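Local atomic coordinates of enterotoxin type A (Staphylococcus aureus, PDB entry 1DYQ), a protein that binds MHC class II and T-cell receptor molecules as an unprocessed superantigen, activating T cells, and causes staphylococcal food poisoning. Residues A[87-92]-A[153-158]; A[110-115]-A[215-220]. The protein carries 3 engineered substitutions. All blocks are in the same frame, centred on the assembly; numbering follows the deposited sequence.

Interaction 1: residues A[87-92]-A[153-158]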
loop_
_atom_site.group_PDB
_atom_site.type_symbol
_atom_site.label_atom_id
_atom_site.label_comp_id
_atom_site.label_asym_id
_atom_site.label_seq_id
_atom_site.Cartn_x
_atom_site.Cartn_y
_atom_site.Cartn_z
ATOM N N ASP A 87 5.077 -0.849 14.642
ATOM C CA ASP A 87 3.950 -1.582 14.147
ATOM C C ASP A 87 4.133 -1.751 12.614
ATOM O O ASP A 87 4.764 -0.892 12.003
ATOM C CB ASP A 87 2.624 -0.876 14.406
ATOM C CG ASP A 87 2.402 -0.561 15.876
ATOM O OD1 ASP A 87 2.824 -1.375 16.741
ATOM O OD2 ASP A 87 1.806 0.502 16.156
ATOM N N LEU A 88 3.631 -2.849 12.121
ATOM C CA LEU A 88 3.754 -3.179 10.703
ATOM C C LEU A 88 2.364 -3.270 10.055
ATOM O O LEU A 88 1.431 -3.789 10.615
ATOM C CB LEU A 88 4.429 -4.557 10.530
ATOM C CG LEU A 88 5.802 -4.672 11.256
ATOM C CD1 LEU A 88 6.278 -6.140 11.047
ATOM C CD2 LEU A 88 6.789 -3.716 10.689
ATOM N N TYR A 89 2.308 -2.757 8.816
ATOM C CA TYR A 89 1.095 -2.933 8.009
ATOM C C TYR A 89 1.497 -2.813 6.530
ATOM O O TYR A 89 1.793 -1.741 6.039
ATOM C CB TYR A 89 0.012 -1.879 8.318
ATOM C CG TYR A 89 -1.342 -2.209 7.701
ATOM C CD1 TYR A 89 -1.518 -2.281 6.319
ATOM C CD2 TYR A 89 -2.444 -2.407 8.509
ATOM C CE1 TYR A 89 -2.747 -2.614 5.762
ATOM C CE2 TYR A 89 -3.682 -2.730 7.969
ATOM C CZ TYR A 89 -3.829 -2.797 6.609
ATOM O OH TYR A 89 -5.052 -3.141 6.065
ATOM N N GLY A 90 1.694 -3.980 5.895
ATOM C CA GLY A 90 2.152 -3.934 4.497
ATOM C C GLY A 90 1.981 -5.296 3.836
ATOM O O GLY A 90 1.815 -6.303 4.527
ATOM N N ALA A 91 2.051 -5.310 2.518
ATOM C CA ALA A 91 1.862 -6.567 1.783
ATOM C C ALA A 91 3.265 -7.163 1.537
ATOM O O ALA A 91 4.116 -6.502 0.969
ATOM C CB ALA A 91 1.257 -6.224 0.399
ATOM N N TYR A 92 3.375 -8.457 1.837
ATOM C CA TYR A 92 4.697 -9.102 1.652
ATOM C C TYR A 92 4.620 -10.208 0.622
ATOM O O TYR A 92 3.578 -10.779 0.352
ATOM C CB TYR A 92 5.176 -9.676 2.999
ATOM C CG TYR A 92 4.321 -10.772 3.585
ATOM C CD1 TYR A 92 4.380 -12.081 3.122
ATOM C CD2 TYR A 92 3.373 -10.490 4.576
ATOM C CE1 TYR A 92 3.560 -13.062 3.606
ATOM C CE2 TYR A 92 2.554 -11.484 5.090
ATOM C CZ TYR A 92 2.651 -12.775 4.608
ATOM O OH TYR A 92 1.830 -13.750 5.106
ATOM N N VAL A 153 1.038 5.629 4.106
ATOM C CA VAL A 153 0.158 5.712 2.910
ATOM C C VAL A 153 -0.158 4.315 2.429
ATOM O O VAL A 153 -1.310 3.990 2.089
ATOM C CB VAL A 153 0.762 6.559 1.811
ATOM C CG1 VAL A 153 -0.092 6.426 0.527
ATOM C CG2 VAL A 153 0.839 8.027 2.223
ATOM N N GLN A 154 0.798 3.362 2.500
ATOM C CA GLN A 154 0.545 1.981 2.159
ATOM C C GLN A 154 -0.644 1.388 2.864
ATOM O O GLN A 154 -1.514 0.768 2.237
ATOM C CB GLN A 154 1.824 1.107 2.405
ATOM C CG GLN A 154 1.559 -0.370 2.213
ATOM C CD GLN A 154 2.840 -1.243 2.173
ATOM O OE1 GLN A 154 2.727 -2.391 1.728
ATOM N NE2 GLN A 154 3.907 -0.710 2.674
ATOM N N GLU A 155 -0.781 1.565 4.180
ATOM C CA GLU A 155 -1.897 1.032 4.934
ATOM C C GLU A 155 -3.249 1.540 4.385
ATOM O O GLU A 155 -4.189 0.786 4.312
ATOM C CB GLU A 155 -1.774 1.334 6.424
ATOM C CG GLU A 155 -2.976 0.951 7.255
ATOM C CD GLU A 155 -2.770 1.070 8.740
ATOM O OE1 GLU A 155 -1.606 1.074 9.207
ATOM O OE2 GLU A 155 -3.786 1.178 9.479
ATOM N N LEU A 156 -3.272 2.830 4.076
ATOM C CA LEU A 156 -4.512 3.438 3.560
ATOM C C LEU A 156 -4.778 3.027 2.119
ATOM O O LEU A 156 -5.944 2.682 1.804
ATOM C CB LEU A 156 -4.401 4.967 3.605
ATOM C CG LEU A 156 -4.131 5.566 4.999
ATOM C CD1 LEU A 156 -4.022 7.075 4.870
ATOM C CD2 LEU A 156 -5.195 5.152 5.993
ATOM N N ASP A 157 -3.760 2.965 1.292
ATOM C CA ASP A 157 -3.927 2.621 -0.128
ATOM C C ASP A 157 -4.308 1.178 -0.314
ATOM O O ASP A 157 -5.174 0.845 -1.130
ATOM C CB ASP A 157 -2.616 2.983 -0.846
ATOM C CG ASP A 157 -2.735 3.097 -2.347
ATOM O OD1 ASP A 157 -3.878 3.302 -2.845
ATOM O OD2 ASP A 157 -1.707 2.987 -3.048
ATOM N N LEU A 158 -3.754 0.245 0.481
ATOM C CA LEU A 158 -4.178 -1.153 0.400
ATOM C C LEU A 158 -5.670 -1.275 0.698
ATOM O O LEU A 158 -6.401 -2.010 0.031
ATOM C CB LEU A 158 -3.353 -2.000 1.385
ATOM C CG LEU A 158 -1.893 -2.226 0.959
ATOM C CD1 LEU A 158 -1.132 -2.881 2.145
ATOM C CD2 LEU A 158 -1.834 -3.124 -0.271
HETATM O O HOH W 1 5.057 -3.856 0.542
#
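E155 lies flat over one face of the Y89 ring, and this stack is the heart of the contact between strand 87-91 and the first turns of helix 153-168. E155 CG sits 3.5 Å from the centroid of the Y89 ring, a CH-pi contact made almost over the ring centre. Beyond it the carboxylate follows the ring, the two planes 15° apart, and OE1 ends 3.5 Å from Y89 CB. With E155 CG anti to the backbone N (chi1 173°) and the chain extended, the E155 and Y89 side chains cross at about a right angle. L158 meets the same ring in its plane, its CD1 lying 4.0 Å from Y89 CE1, while its CD2 makes a loose apolar contact with A91 CB.

Beside this stack, Q154 deals with the strand backbone. Its OE1 accepts the A91 N-H at 3.1 Å, a fairly straight bond whose donor stands 37° above the amide carbonyl plane rather than on a lone pair. Getting there takes OE1 past G90 CA at 3.2 Å, a close approach made where the strand has no side chain. A water lies 2.8 Å from A91 O and 3.0 Å from Q154 OE1, linking the two.

Second-shell residues fix both polar ends: Q154 NE2 donates to Y109 O, which settles which way the amide is turned, and the E155 carboxylate takes a salt bridge from K148 and a hydrogen bond from T146. The interface thus joins the OB-fold barrel to the helix of the beta-grasp domain and illustrates how one helical turn can offer a strand three different chemistries. Because E155 is buried yet paired with K148, it probably stays ionised, holding a charge inside the domain junction while its methylene packs as an apolar group.

Interaction 2: residues A[110-115]-A[215-220]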
loop_
_atom_site.group_PDB
_atom_site.type_symbol
_atom_site.label_atom_id
_atom_site.label_comp_id
_atom_site.label_asym_id
_atom_site.label_seq_id
_atom_site.Cartn_x
_atom_site.Cartn_y
_atom_site.Cartn_z
ATOM N N GLY A 110 8.628 -0.875 2.905
ATOM C CA GLY A 110 8.060 0.045 3.931
ATOM C C GLY A 110 7.055 -0.637 4.813
ATOM O O GLY A 110 7.186 -1.811 5.205
ATOM N N GLY A 111 5.963 0.076 5.160
ATOM C CA GLY A 111 4.920 -0.481 5.998
ATOM C C GLY A 111 5.144 -0.293 7.490
ATOM O O GLY A 111 4.397 -0.942 8.259
ATOM N N VAL A 112 6.157 0.450 7.904
ATOM C CA VAL A 112 6.500 0.504 9.333
ATOM C C VAL A 112 6.172 1.853 9.954
ATOM O O VAL A 112 6.438 2.897 9.377
ATOM C CB VAL A 112 8.029 0.269 9.459
ATOM C CG1 VAL A 112 8.463 0.199 10.922
ATOM C CG2 VAL A 112 8.382 -1.031 8.752
ATOM N N THR A 113 5.681 1.822 11.196
ATOM C CA THR A 113 5.472 3.061 11.946
ATOM C C THR A 113 5.981 2.881 13.394
ATOM O O THR A 113 5.923 1.779 13.910
ATOM C CB THR A 113 3.966 3.420 12.049
ATOM O OG1 THR A 113 3.194 2.302 12.339
ATOM C CG2 THR A 113 3.530 4.041 10.702
ATOM N N LEU A 114 6.482 3.963 13.965
ATOM C CA LEU A 114 6.863 3.878 15.402
ATOM C C LEU A 114 5.647 3.525 16.218
ATOM O O LEU A 114 4.548 4.045 15.983
ATOM C CB LEU A 114 7.471 5.202 15.856
ATOM C CG LEU A 114 8.818 5.532 15.190
ATOM C CD1 LEU A 114 9.228 6.961 15.469
ATOM C CD2 LEU A 114 9.855 4.520 15.671
ATOM N N HIS A 115 5.813 2.622 17.193
ATOM C CA HIS A 115 4.680 2.153 17.962
ATOM C C HIS A 115 4.238 3.185 19.000
ATOM O O HIS A 115 3.090 3.382 19.301
ATOM C CB HIS A 115 5.009 0.843 18.656
ATOM C CG HIS A 115 3.986 0.328 19.602
ATOM N ND1 HIS A 115 2.880 -0.390 19.298
ATOM C CD2 HIS A 115 3.968 0.504 20.982
ATOM C CE1 HIS A 115 2.192 -0.685 20.415
ATOM N NE2 HIS A 115 2.844 -0.127 21.429
ATOM N N ARG A 215 8.251 1.904 -0.872
ATOM C CA ARG A 215 9.584 1.745 -0.264
ATOM C C ARG A 215 10.087 2.977 0.390
ATOM O O ARG A 215 11.048 2.933 1.204
ATOM C CB ARG A 215 10.554 1.207 -1.335
ATOM C CG ARG A 215 11.818 0.564 -0.690
ATOM C CD ARG A 215 12.700 -0.016 -1.803
ATOM N NE ARG A 215 13.473 0.999 -2.466
ATOM C CZ ARG A 215 14.499 0.788 -3.312
ATOM N NH1 ARG A 215 14.810 -0.463 -3.630
ATOM N NH2 ARG A 215 15.126 1.805 -3.833
ATOM N N ASP A 216 9.530 4.161 0.104
ATOM C CA ASP A 216 9.858 5.356 0.858
ATOM C C ASP A 216 9.284 5.371 2.272
ATOM O O ASP A 216 9.596 6.280 3.056
ATOM C CB ASP A 216 9.386 6.589 0.082
ATOM C CG ASP A 216 7.902 6.692 -0.136
ATOM O OD1 ASP A 216 7.066 5.843 0.178
ATOM O OD2 ASP A 216 7.512 7.776 -0.728
ATOM N N ASN A 217 8.416 4.415 2.609
ATOM C CA ASN A 217 7.752 4.379 3.898
ATOM C C ASN A 217 7.152 5.740 4.253
ATOM O O ASN A 217 7.188 6.205 5.370
ATOM C CB ASN A 217 8.725 3.923 5.017
ATOM C CG ASN A 217 8.025 3.241 6.150
ATOM O OD1 ASN A 217 8.011 2.011 6.272
ATOM N ND2 ASN A 217 7.364 3.976 7.049
ATOM N N LYS A 218 6.485 6.331 3.217
ATOM C CA LYS A 218 5.828 7.624 3.476
ATOM C C LYS A 218 4.746 7.456 4.537
ATOM O O LYS A 218 3.879 6.575 4.429
ATOM C CB LYS A 218 5.215 8.144 2.168
ATOM C CG LYS A 218 4.475 9.453 2.325
ATOM C CD LYS A 218 5.392 10.630 2.531
ATOM C CE LYS A 218 4.578 11.936 2.304
ATOM N NZ LYS A 218 5.402 13.109 2.697
ATOM N N THR A 219 4.748 8.354 5.519
ATOM C CA THR A 219 3.735 8.345 6.561
ATOM C C THR A 219 3.037 9.713 6.569
ATOM O O THR A 219 3.651 10.692 6.165
ATOM C CB THR A 219 4.367 8.130 7.958
ATOM O OG1 THR A 219 3.369 7.839 8.935
ATOM C CG2 THR A 219 5.101 9.391 8.395
ATOM N N ILE A 220 1.774 9.678 6.920
ATOM C CA ILE A 220 1.018 10.944 7.024
ATOM C C ILE A 220 0.204 10.947 8.298
ATOM O O ILE A 220 -0.083 9.915 8.924
ATOM C CB ILE A 220 0.094 11.157 5.813
ATOM C CG1 ILE A 220 -0.970 10.089 5.735
ATOM C CG2 ILE A 220 0.877 11.345 4.527
ATOM C CD1 ILE A 220 -1.910 10.147 4.555
#
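N217 reaches into strand 105-114 and bonds to both the N-H and the C=O of a single residue, V112. It exemplifies a general principle: a side-chain amide can stand in for backbone, here imitating the partner in an antiparallel hydrogen-bonded pair. OD1 accepts from V112 N at 2.9 Å and ND2 donates to V112 O at 2.7 Å. Both bonds are nearly straight (167° and 163°), and both use a lone pair in the carbonyl plane of the acceptor. Gripped at each end, the amide can neither flip nor swing without losing a bond. N217 CG lies anti to the backbone N (chi1 -152°), which helps set the amide beside V112.

G110 supplies the other large share of the buried surface. Its CA comes within 3.1 Å of N217 OD1, and G110 and G111, both with positive phi, bring bare backbone against that oxygen; G111 N is close to it at 3.0 Å but not hydrogen-bonded. V112 adds its CB, 3.6 Å from N217 OD1.

The contact ties the OB-fold strand to the Asx turn, closed by D216 OD1 and K218 N, that leads into strand 219-221. I77 and Y81 of helix 75-81 pack against N217, T152 of strand 150-152 also touches it, and V112 in turn rests on V86 of strand 86-91.

Overall arrangement
Two neighbouring strands of the OB-fold sheet each receive a different part of the beta-grasp domain: interaction 1 brings the helix start, interaction 2 the turn at 215-220. The two domains are therefore joined at two places. The contact centres lie about 8 Å apart, and their segments alternate along the chain. Backbone pairing couples them directly, with Y89 N 2.8 Å from G111 O, while D87 OD1 probably bonds H115 ND1 at 2.7 Å. L88 CD2 also packs on V112 CG2 at 3.7 Å. Neither contact belongs to the zinc site of H188, H226 and D228; both are structural joints between the domains.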